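Long-range contacts in response regulator (PDB 3N0R), which probably acts in the general stress response as a two-component response regulator whose sigma-factor-like domain sequesters an anti-sigma factor once its receiver domain is phosphorylated: residues R115-F120 and G149-E154; R35-A40 and A124-T129. The protein carries 1 engineered substitution. All coordinates share one frame; numbering follows the deposited sequence.

Contact 1. Residues R115-F120 and G149-E154; sequences RSRQAF and GDAQAE
The guanidinium of Arg117 meets Glu154 edge-on. OE1 of Glu154 lies almost exactly in the guanidinium plane, 3.0 Å from NH2 of Arg117, and the N-H points at it with an angle of 157°. The bond is part of a salt bridge. It uses the anti lone pair of OE1, and the two planar groups are turned 53° against each other. Water 1 sits at the same edge and accepts from NE of Arg117 at 2.9 Å. NH1 of Arg117 bonds Gln273 of helix 264-277, and the group also makes a cation-pi contact with Phe276. The Phe120 ring has CB of Ala151 and the backbone N of Gln152 placed obliquely to it.

These residues join helices 115-125 and 141-156 of the sigma-like domain. The short segments cross at right angles, with axes 8.0 Å apart. Ala151 is the small residue at the crossing. Its methyl group is set against helix 115-125, with CB of Ala151 3.3 Å from the carbonyl O of Ser116 and 3.4 Å from CB of Phe120. CB of Ser116 rests against CB of Asp150, whose carboxylate forms a salt bridge with Arg146.

Two waters link Ser116 to Glu154. Water 1 is bonded to OG of Ser116 and donates to OE1 of Glu154 at 2.7 Å. Water 2 is bonded to OG of Ser116 and donates to OE2 of Glu154 at 2.6 Å. OG can meet both because it stands between the backbone N and the carbonyl carbon (chi1 54°).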
ATOM      1  N   ARG A 115       8.745  11.165   5.726  1.00 16.89           N
ATOM      2  CA  ARG A 115       9.488  11.007   4.481  1.00 16.96           C
ATOM      3  C   ARG A 115      10.197   9.657   4.386  1.00 15.60           C
ATOM      4  O   ARG A 115      10.292   9.086   3.306  1.00 15.85           O
ATOM      5  CB  ARG A 115      10.438  12.190   4.241  1.00 19.50           C
ATOM      6  CG  ARG A 115       9.684  13.397   3.664  1.00 22.15           C
ATOM      7  CD  ARG A 115      10.476  14.670   3.598  1.00 25.78           C
ATOM      8  NE  ARG A 115      11.627  14.619   2.703  1.00 24.84           N
ATOM      9  CZ  ARG A 115      11.606  14.801   1.381  1.00 24.08           C
ATOM     10  NH1 ARG A 115      10.468  14.985   0.704  1.00 22.59           N
ATOM     11  NH2 ARG A 115      12.755  14.778   0.726  1.00 25.99           N
ATOM     12  N   SER A 116      10.675   9.125   5.506  1.00 16.78           N
ATOM     13  CA  SER A 116      11.315   7.810   5.471  1.00 15.82           C
ATOM     14  C   SER A 116      10.353   6.747   4.945  1.00 14.89           C
ATOM     15  O   SER A 116      10.723   5.899   4.130  1.00 15.36           O
ATOM     16  CB  SER A 116      11.814   7.420   6.860  1.00 16.96           C
ATOM     17  OG  SER A 116      10.759   7.500   7.802  1.00 17.94           O
ATOM     18  N   ARG A 117       9.114   6.792   5.418  1.00 15.42           N
ATOM     19  CA  ARG A 117       8.130   5.800   5.008  1.00 15.25           C
ATOM     20  C   ARG A 117       7.705   5.988   3.552  1.00 14.15           C
ATOM     21  O   ARG A 117       7.495   5.009   2.829  1.00 14.71           O
ATOM     22  CB  ARG A 117       6.913   5.837   5.926  1.00 16.59           C
ATOM     23  CG  ARG A 117       6.024   4.627   5.792  1.00 17.13           C
ATOM     24  CD  ARG A 117       6.737   3.316   6.148  1.00 17.84           C
ATOM     25  NE  ARG A 117       7.312   3.322   7.493  1.00 19.08           N
ATOM     26  CZ  ARG A 117       6.841   2.627   8.530  1.00 19.42           C
ATOM     27  NH1 ARG A 117       5.773   1.844   8.402  1.00 20.20           N
ATOM     28  NH2 ARG A 117       7.455   2.705   9.704  1.00 20.74           N
ATOM     29  N   GLN A 118       7.620   7.238   3.109  1.00 13.92           N
ATOM     30  CA  GLN A 118       7.366   7.519   1.706  1.00 13.64           C
ATOM     31  C   GLN A 118       8.460   6.895   0.841  1.00 13.51           C
ATOM     32  O   GLN A 118       8.165   6.225  -0.138  1.00 13.87           O
ATOM     33  CB  GLN A 118       7.321   9.027   1.470  1.00 14.22           C
ATOM     34  CG  GLN A 118       6.213   9.739   2.214  1.00 14.88           C
ATOM     35  CD  GLN A 118       6.441  11.229   2.246  1.00 15.00           C
ATOM     36  OE1 GLN A 118       6.968  11.799   1.294  1.00 15.68           O
ATOM     37  NE2 GLN A 118       6.063  11.871   3.346  1.00 16.00           N
ATOM     38  N   ALA A 119       9.721   7.123   1.198  1.00 13.84           N
ATOM     39  CA  ALA A 119      10.837   6.605   0.410  1.00 14.31           C
ATOM     40  C   ALA A 119      10.786   5.077   0.330  1.00 14.01           C
ATOM     41  O   ALA A 119      11.000   4.477  -0.729  1.00 14.53           O
ATOM     42  CB  ALA A 119      12.167   7.062   0.987  1.00 15.23           C
ATOM     43  N   PHE A 120      10.490   4.445   1.458  1.00 14.60           N
ATOM     44  CA  PHE A 120      10.386   3.007   1.490  1.00 15.15           C
ATOM     45  C   PHE A 120       9.230   2.494   0.635  1.00 13.78           C
ATOM     46  O   PHE A 120       9.391   1.554  -0.138  1.00 14.53           O
ATOM     47  CB  PHE A 120      10.228   2.520   2.928  1.00 16.41           C
ATOM     48  CG  PHE A 120      10.183   1.040   3.037  1.00 17.67           C
ATOM     49  CD1 PHE A 120      11.356   0.293   3.021  1.00 20.52           C
ATOM     50  CD2 PHE A 120       8.971   0.377   3.112  1.00 21.59           C
ATOM     51  CE1 PHE A 120      11.318  -1.081   3.088  1.00 23.91           C
ATOM     52  CE2 PHE A 120       8.931  -0.999   3.179  1.00 24.05           C
ATOM     53  CZ  PHE A 120      10.106  -1.723   3.169  1.00 24.23           C
ATOM     54  N   GLY A 149      16.687   3.312   4.608  1.00 18.42           N
ATOM     55  CA  GLY A 149      17.297   2.569   5.695  1.00 19.53           C
ATOM     56  C   GLY A 149      16.569   2.769   7.013  1.00 18.73           C
ATOM     57  O   GLY A 149      16.387   1.821   7.791  1.00 20.08           O
ATOM     58  N   ASP A 150      16.149   4.004   7.279  1.00 18.43           N
ATOM     59  CA  ASP A 150      15.394   4.287   8.503  1.00 19.25           C
ATOM     60  C   ASP A 150      14.085   3.506   8.531  1.00 17.51           C
ATOM     61  O   ASP A 150      13.738   2.875   9.536  1.00 18.37           O
ATOM     62  CB  ASP A 150      15.093   5.787   8.644  1.00 24.20           C
ATOM     63  CG  ASP A 150      16.277   6.588   9.147  1.00 31.65           C
ATOM     64  OD1 ASP A 150      17.321   5.987   9.479  1.00 34.44           O
ATOM     65  OD2 ASP A 150      16.152   7.829   9.224  1.00 34.74           O
ATOM     66  N   ALA A 151      13.345   3.566   7.429  1.00 16.80           N
ATOM     67  CA  ALA A 151      12.065   2.881   7.361  1.00 17.23           C
ATOM     68  C   ALA A 151      12.246   1.375   7.457  1.00 15.86           C
ATOM     69  O   ALA A 151      11.459   0.694   8.114  1.00 17.11           O
ATOM     70  CB  ALA A 151      11.339   3.255   6.083  1.00 18.37           C
ATOM     71  N   GLN A 152      13.279   0.847   6.804  1.00 16.58           N
ATOM     72  CA  GLN A 152      13.505  -0.591   6.818  1.00 17.96           C
ATOM     73  C   GLN A 152      13.717  -1.095   8.245  1.00 16.89           C
ATOM     74  O   GLN A 152      13.193  -2.142   8.634  1.00 16.98           O
ATOM     75  CB  GLN A 152      14.698  -0.947   5.936  1.00 21.97           C
ATOM     76  CG  GLN A 152      14.910  -2.436   5.749  1.00 27.21           C
ATOM     77  CD  GLN A 152      16.014  -2.733   4.755  1.00 33.03           C
ATOM     78  OE1 GLN A 152      16.514  -1.830   4.076  1.00 36.13           O
ATOM     79  NE2 GLN A 152      16.400  -3.998   4.662  1.00 34.86           N
ATOM     80  N   ALA A 153      14.478  -0.343   9.027  1.00 17.11           N
ATOM     81  CA  ALA A 153      14.714  -0.707  10.415  1.00 17.36           C
ATOM     82  C   ALA A 153      13.410  -0.697  11.210  1.00 15.68           C
ATOM     83  O   ALA A 153      13.169  -1.597  12.016  1.00 16.89           O
ATOM     84  CB  ALA A 153      15.744   0.218  11.050  1.00 19.63           C
ATOM     85  N   GLU A 154      12.570   0.319  10.993  1.00 15.16           N
ATOM     86  CA  GLU A 154      11.280   0.414  11.691  1.00 15.49           C
ATOM     87  C   GLU A 154      10.365  -0.752  11.345  1.00 14.83           C
ATOM     88  O   GLU A 154       9.694  -1.322  12.214  1.00 16.11           O
ATOM     89  CB  GLU A 154      10.583   1.739  11.362  1.00 17.29           C
ATOM     90  CG  GLU A 154      11.283   2.919  11.973  1.00 18.75           C
ATOM     91  CD  GLU A 154      10.771   4.254  11.485  1.00 21.32           C
ATOM     92  OE1 GLU A 154       9.735   4.299  10.791  1.00 23.14           O
ATOM     93  OE2 GLU A 154      11.426   5.272  11.792  1.00 23.41           O
TER
HETATM   94  O   HOH W   1       9.392   5.132   8.272  1.00 23.31           O
HETATM   95  O   HOH W   2      11.579   7.467  10.350  1.00 31.60           O

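Contact 2. Residues R35-A40 and A124-T129; sequences RRYARA and ALEGFT
Glu126, Leu125 and Arg36 carry this contact. The side chains of Arg36 and Glu126 lie alongside each other, point opposite ways and pair through their charged ends. NE of Arg36 donates to OE2 of Glu126 at 3.1 Å, with an N-H...O angle of 160°. OE2 is met on its syn side, somewhat out of the carboxylate plane. A second bond, from NH2 of Arg36 to OE1 of Glu126, is weak at 3.4 Å. The guanidinium and carboxylate planes stand 52° apart, so the pair is not coplanar; NE carries the stronger bond. The carbonyl O of Leu125 lies over one face of the guanidinium, 4.0 Å from NH2 of Arg36.

Glu126 folds back at chi2 (-58°), which carries its carboxylate toward helix 31-42. There CD of Glu126 lies 3.7 Å from CB of Tyr37, and CG of Glu126 is 3.8 Å from CD1 of the Tyr37 ring. Leu125 points its CD2 branch at the same helix, where CD2 touches CB of Ala40 at 3.7 Å. On the side of the receiver domain, Leu125 also packs on Ala269 of helix 264-277.

The contact joins helix 31-42, in the Sigma2 part of the protein, to the end of helix 115-125 and the turn after it.

Glu126 is buried and has further partners: its OE1 is hydrogen-bonded to the hydroxyl of Tyr77 and forms a salt bridge with Arg73. Two arginines and a tyrosine hydroxyl thus surround one buried carboxylate. This setting would be expected to favour its ionised form, and it ties helix 31-42, helix 72-84 and the turn after helix 115-125 to a single acidic group.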
ATOM      1  N   ARG A  35      -3.178   5.102  -6.470  1.00 13.18           N
ATOM      2  CA  ARG A  35      -4.169   4.825  -5.423  1.00 13.60           C
ATOM      3  C   ARG A  35      -3.653   3.768  -4.446  1.00 12.83           C
ATOM      4  O   ARG A  35      -3.808   3.925  -3.245  1.00 13.30           O
ATOM      5  CB  ARG A  35      -5.533   4.415  -5.993  1.00 13.37           C
ATOM      6  CG  ARG A  35      -6.222   5.510  -6.800  1.00 14.04           C
ATOM      7  CD  ARG A  35      -7.638   5.106  -7.248  1.00 15.30           C
ATOM      8  NE  ARG A  35      -8.132   6.095  -8.206  1.00 15.98           N
ATOM      9  CZ  ARG A  35      -8.186   5.937  -9.524  1.00 16.34           C
ATOM     10  NH1 ARG A  35      -7.872   4.779 -10.094  1.00 17.07           N
ATOM     11  NH2 ARG A  35      -8.577   6.952 -10.282  1.00 18.42           N
ATOM     12  N   ARG A  36      -3.018   2.709  -4.949  1.00 12.94           N
ATOM     13  CA  ARG A  36      -2.441   1.702  -4.070  1.00 13.01           C
ATOM     14  C   ARG A  36      -1.444   2.336  -3.097  1.00 12.38           C
ATOM     15  O   ARG A  36      -1.478   2.093  -1.882  1.00 13.15           O
ATOM     16  CB  ARG A  36      -1.770   0.590  -4.877  1.00 14.21           C
ATOM     17  CG  ARG A  36      -1.070  -0.448  -4.007  1.00 16.40           C
ATOM     18  CD  ARG A  36      -0.428  -1.525  -4.843  1.00 20.08           C
ATOM     19  NE  ARG A  36       0.596  -0.970  -5.719  1.00 22.91           N
ATOM     20  CZ  ARG A  36       1.051  -1.586  -6.801  1.00 26.52           C
ATOM     21  NH1 ARG A  36       0.565  -2.775  -7.134  1.00 27.63           N
ATOM     22  NH2 ARG A  36       1.978  -1.005  -7.552  1.00 28.01           N
ATOM     23  N   TYR A  37      -0.550   3.155  -3.639  1.00 12.70           N
ATOM     24  CA  TYR A  37       0.426   3.870  -2.823  1.00 12.82           C
ATOM     25  C   TYR A  37      -0.257   4.729  -1.762  1.00 12.56           C
ATOM     26  O   TYR A  37       0.094   4.675  -0.579  1.00 12.84           O
ATOM     27  CB  TYR A  37       1.293   4.745  -3.738  1.00 13.29           C
ATOM     28  CG  TYR A  37       2.253   5.686  -3.038  1.00 13.70           C
ATOM     29  CD1 TYR A  37       3.360   5.209  -2.343  1.00 14.13           C
ATOM     30  CD2 TYR A  37       2.072   7.060  -3.108  1.00 15.30           C
ATOM     31  CE1 TYR A  37       4.254   6.074  -1.738  1.00 14.13           C
ATOM     32  CE2 TYR A  37       2.959   7.936  -2.492  1.00 15.77           C
ATOM     33  CZ  TYR A  37       4.052   7.433  -1.816  1.00 14.58           C
ATOM     34  OH  TYR A  37       4.952   8.273  -1.212  1.00 16.19           O
ATOM     35  N   ALA A  38      -1.214   5.551  -2.189  1.00 13.12           N
ATOM     36  CA  ALA A  38      -1.841   6.517  -1.296  1.00 13.14           C
ATOM     37  C   ALA A  38      -2.627   5.824  -0.188  1.00 12.70           C
ATOM     38  O   ALA A  38      -2.632   6.284   0.955  1.00 13.28           O
ATOM     39  CB  ALA A  38      -2.726   7.472  -2.085  1.00 13.99           C
ATOM     40  N   ARG A  39      -3.307   4.735  -0.531  1.00 12.34           N
ATOM     41  CA  ARG A  39      -4.021   3.951   0.472  1.00 13.79           C
ATOM     42  C   ARG A  39      -3.059   3.339   1.481  1.00 13.15           C
ATOM     43  O   ARG A  39      -3.320   3.363   2.677  1.00 13.77           O
ATOM     44  CB  ARG A  39      -4.827   2.831  -0.188  1.00 14.22           C
ATOM     45  CG  ARG A  39      -5.981   3.302  -1.040  1.00 14.29           C
ATOM     46  CD  ARG A  39      -6.735   2.122  -1.612  1.00 15.06           C
ATOM     47  NE  ARG A  39      -7.621   2.530  -2.692  1.00 15.28           N
ATOM     48  CZ  ARG A  39      -8.303   1.687  -3.454  1.00 14.25           C
ATOM     49  NH1 ARG A  39      -8.260   0.372  -3.232  1.00 15.64           N
ATOM     50  NH2 ARG A  39      -9.026   2.168  -4.450  1.00 15.94           N
ATOM     51  N   ALA A  40      -1.953   2.762   1.006  1.00 13.35           N
ATOM     52  CA  ALA A  40      -0.988   2.144   1.909  1.00 13.98           C
ATOM     53  C   ALA A  40      -0.303   3.170   2.803  1.00 13.80           C
ATOM     54  O   ALA A  40       0.005   2.881   3.960  1.00 14.32           O
ATOM     55  CB  ALA A  40       0.046   1.339   1.126  1.00 14.90           C
ATOM     56  N   ALA A 124       9.969  -0.035  -2.356  1.00 15.08           N
ATOM     57  CA  ALA A 124       9.548  -1.412  -2.078  1.00 15.53           C
ATOM     58  C   ALA A 124       8.135  -1.755  -2.570  1.00 15.33           C
ATOM     59  O   ALA A 124       7.905  -2.843  -3.092  1.00 16.94           O
ATOM     60  CB  ALA A 124       9.684  -1.716  -0.588  1.00 16.69           C
ATOM     61  N   LEU A 125       7.176  -0.858  -2.370  1.00 15.25           N
ATOM     62  CA  LEU A 125       5.801  -1.125  -2.795  1.00 15.65           C
ATOM     63  C   LEU A 125       5.578  -0.789  -4.265  1.00 15.56           C
ATOM     64  O   LEU A 125       4.979  -1.571  -4.999  1.00 17.56           O
ATOM     65  CB  LEU A 125       4.795  -0.374  -1.916  1.00 15.97           C
ATOM     66  CG  LEU A 125       3.323  -0.714  -2.176  1.00 17.11           C
ATOM     67  CD1 LEU A 125       3.008  -2.152  -1.775  1.00 21.01           C
ATOM     68  CD2 LEU A 125       2.438   0.255  -1.425  1.00 17.44           C
ATOM     69  N   GLU A 126       6.069   0.371  -4.692  1.00 14.64           N
ATOM     70  CA  GLU A 126       5.754   0.873  -6.020  1.00 15.86           C
ATOM     71  C   GLU A 126       6.807   0.541  -7.075  1.00 16.10           C
ATOM     72  O   GLU A 126       6.563   0.704  -8.266  1.00 17.37           O
ATOM     73  CB  GLU A 126       5.496   2.378  -5.962  1.00 18.09           C
ATOM     74  CG  GLU A 126       4.287   2.716  -5.088  1.00 22.81           C
ATOM     75  CD  GLU A 126       3.018   2.042  -5.577  1.00 25.23           C
ATOM     76  OE1 GLU A 126       2.721   2.183  -6.778  1.00 28.67           O
ATOM     77  OE2 GLU A 126       2.312   1.371  -4.776  1.00 26.47           O
ATOM     78  N   GLY A 127       7.973   0.069  -6.644  1.00 15.45           N
ATOM     79  CA  GLY A 127       9.006  -0.361  -7.568  1.00 15.99           C
ATOM     80  C   GLY A 127       9.800   0.732  -8.257  1.00 15.77           C
ATOM     81  O   GLY A 127      10.467   0.465  -9.253  1.00 18.74           O
ATOM     82  N   PHE A 128       9.764   1.957  -7.743  1.00 14.72           N
ATOM     83  CA  PHE A 128      10.648   2.989  -8.275  1.00 14.78           C
ATOM     84  C   PHE A 128      12.091   2.684  -7.869  1.00 15.04           C
ATOM     85  O   PHE A 128      12.346   2.134  -6.789  1.00 15.27           O
ATOM     86  CB  PHE A 128      10.254   4.370  -7.743  1.00 14.81           C
ATOM     87  CG  PHE A 128       8.982   4.908  -8.316  1.00 14.88           C
ATOM     88  CD1 PHE A 128       8.918   5.278  -9.647  1.00 15.93           C
ATOM     89  CD2 PHE A 128       7.854   5.067  -7.521  1.00 15.32           C
ATOM     90  CE1 PHE A 128       7.750   5.790 -10.179  1.00 17.06           C
ATOM     91  CE2 PHE A 128       6.686   5.577  -8.054  1.00 15.97           C
ATOM     92  CZ  PHE A 128       6.635   5.944  -9.385  1.00 16.84           C
ATOM     93  N   THR A 129      13.041   3.061  -8.716  1.00 15.82           N
ATOM     94  CA  THR A 129      14.446   3.022  -8.318  1.00 16.62           C
ATOM     95  C   THR A 129      14.697   4.130  -7.291  1.00 16.19           C
ATOM     96  O   THR A 129      13.914   5.083  -7.194  1.00 16.16           O
ATOM     97  CB  THR A 129      15.365   3.271  -9.517  1.00 18.08           C
ATOM     98  OG1 THR A 129      15.185   4.619  -9.963  1.00 17.99           O
ATOM     99  CG2 THR A 129      15.046   2.311 -10.647  1.00 19.28           C
TER

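Contacts 1 and 2 share helix 115-125. Contact 1 uses its first half and contact 2 its end and the following turn. Their centres are 13 Å apart, and they touch where CB of Gln118 packs 3.7 Å from OH of Tyr37, a hydroxyl hydrogen-bonded to NE2 of His81. In chain order the segments alternate: 35-40, 115-120, 124-129, 149-154. Helix 115-125 packs against helix 141-156 of the sigma-like domain near its start and helix 31-42 of the Sigma2 part near its end. Helix 264-277 of the receiver domain borders both sites, and Gln273 bonds Arg117 in one and the carbonyl of Ala40 in the other. The arrangement is consistent with a closed form in which the receiver packs on the sigma-like region.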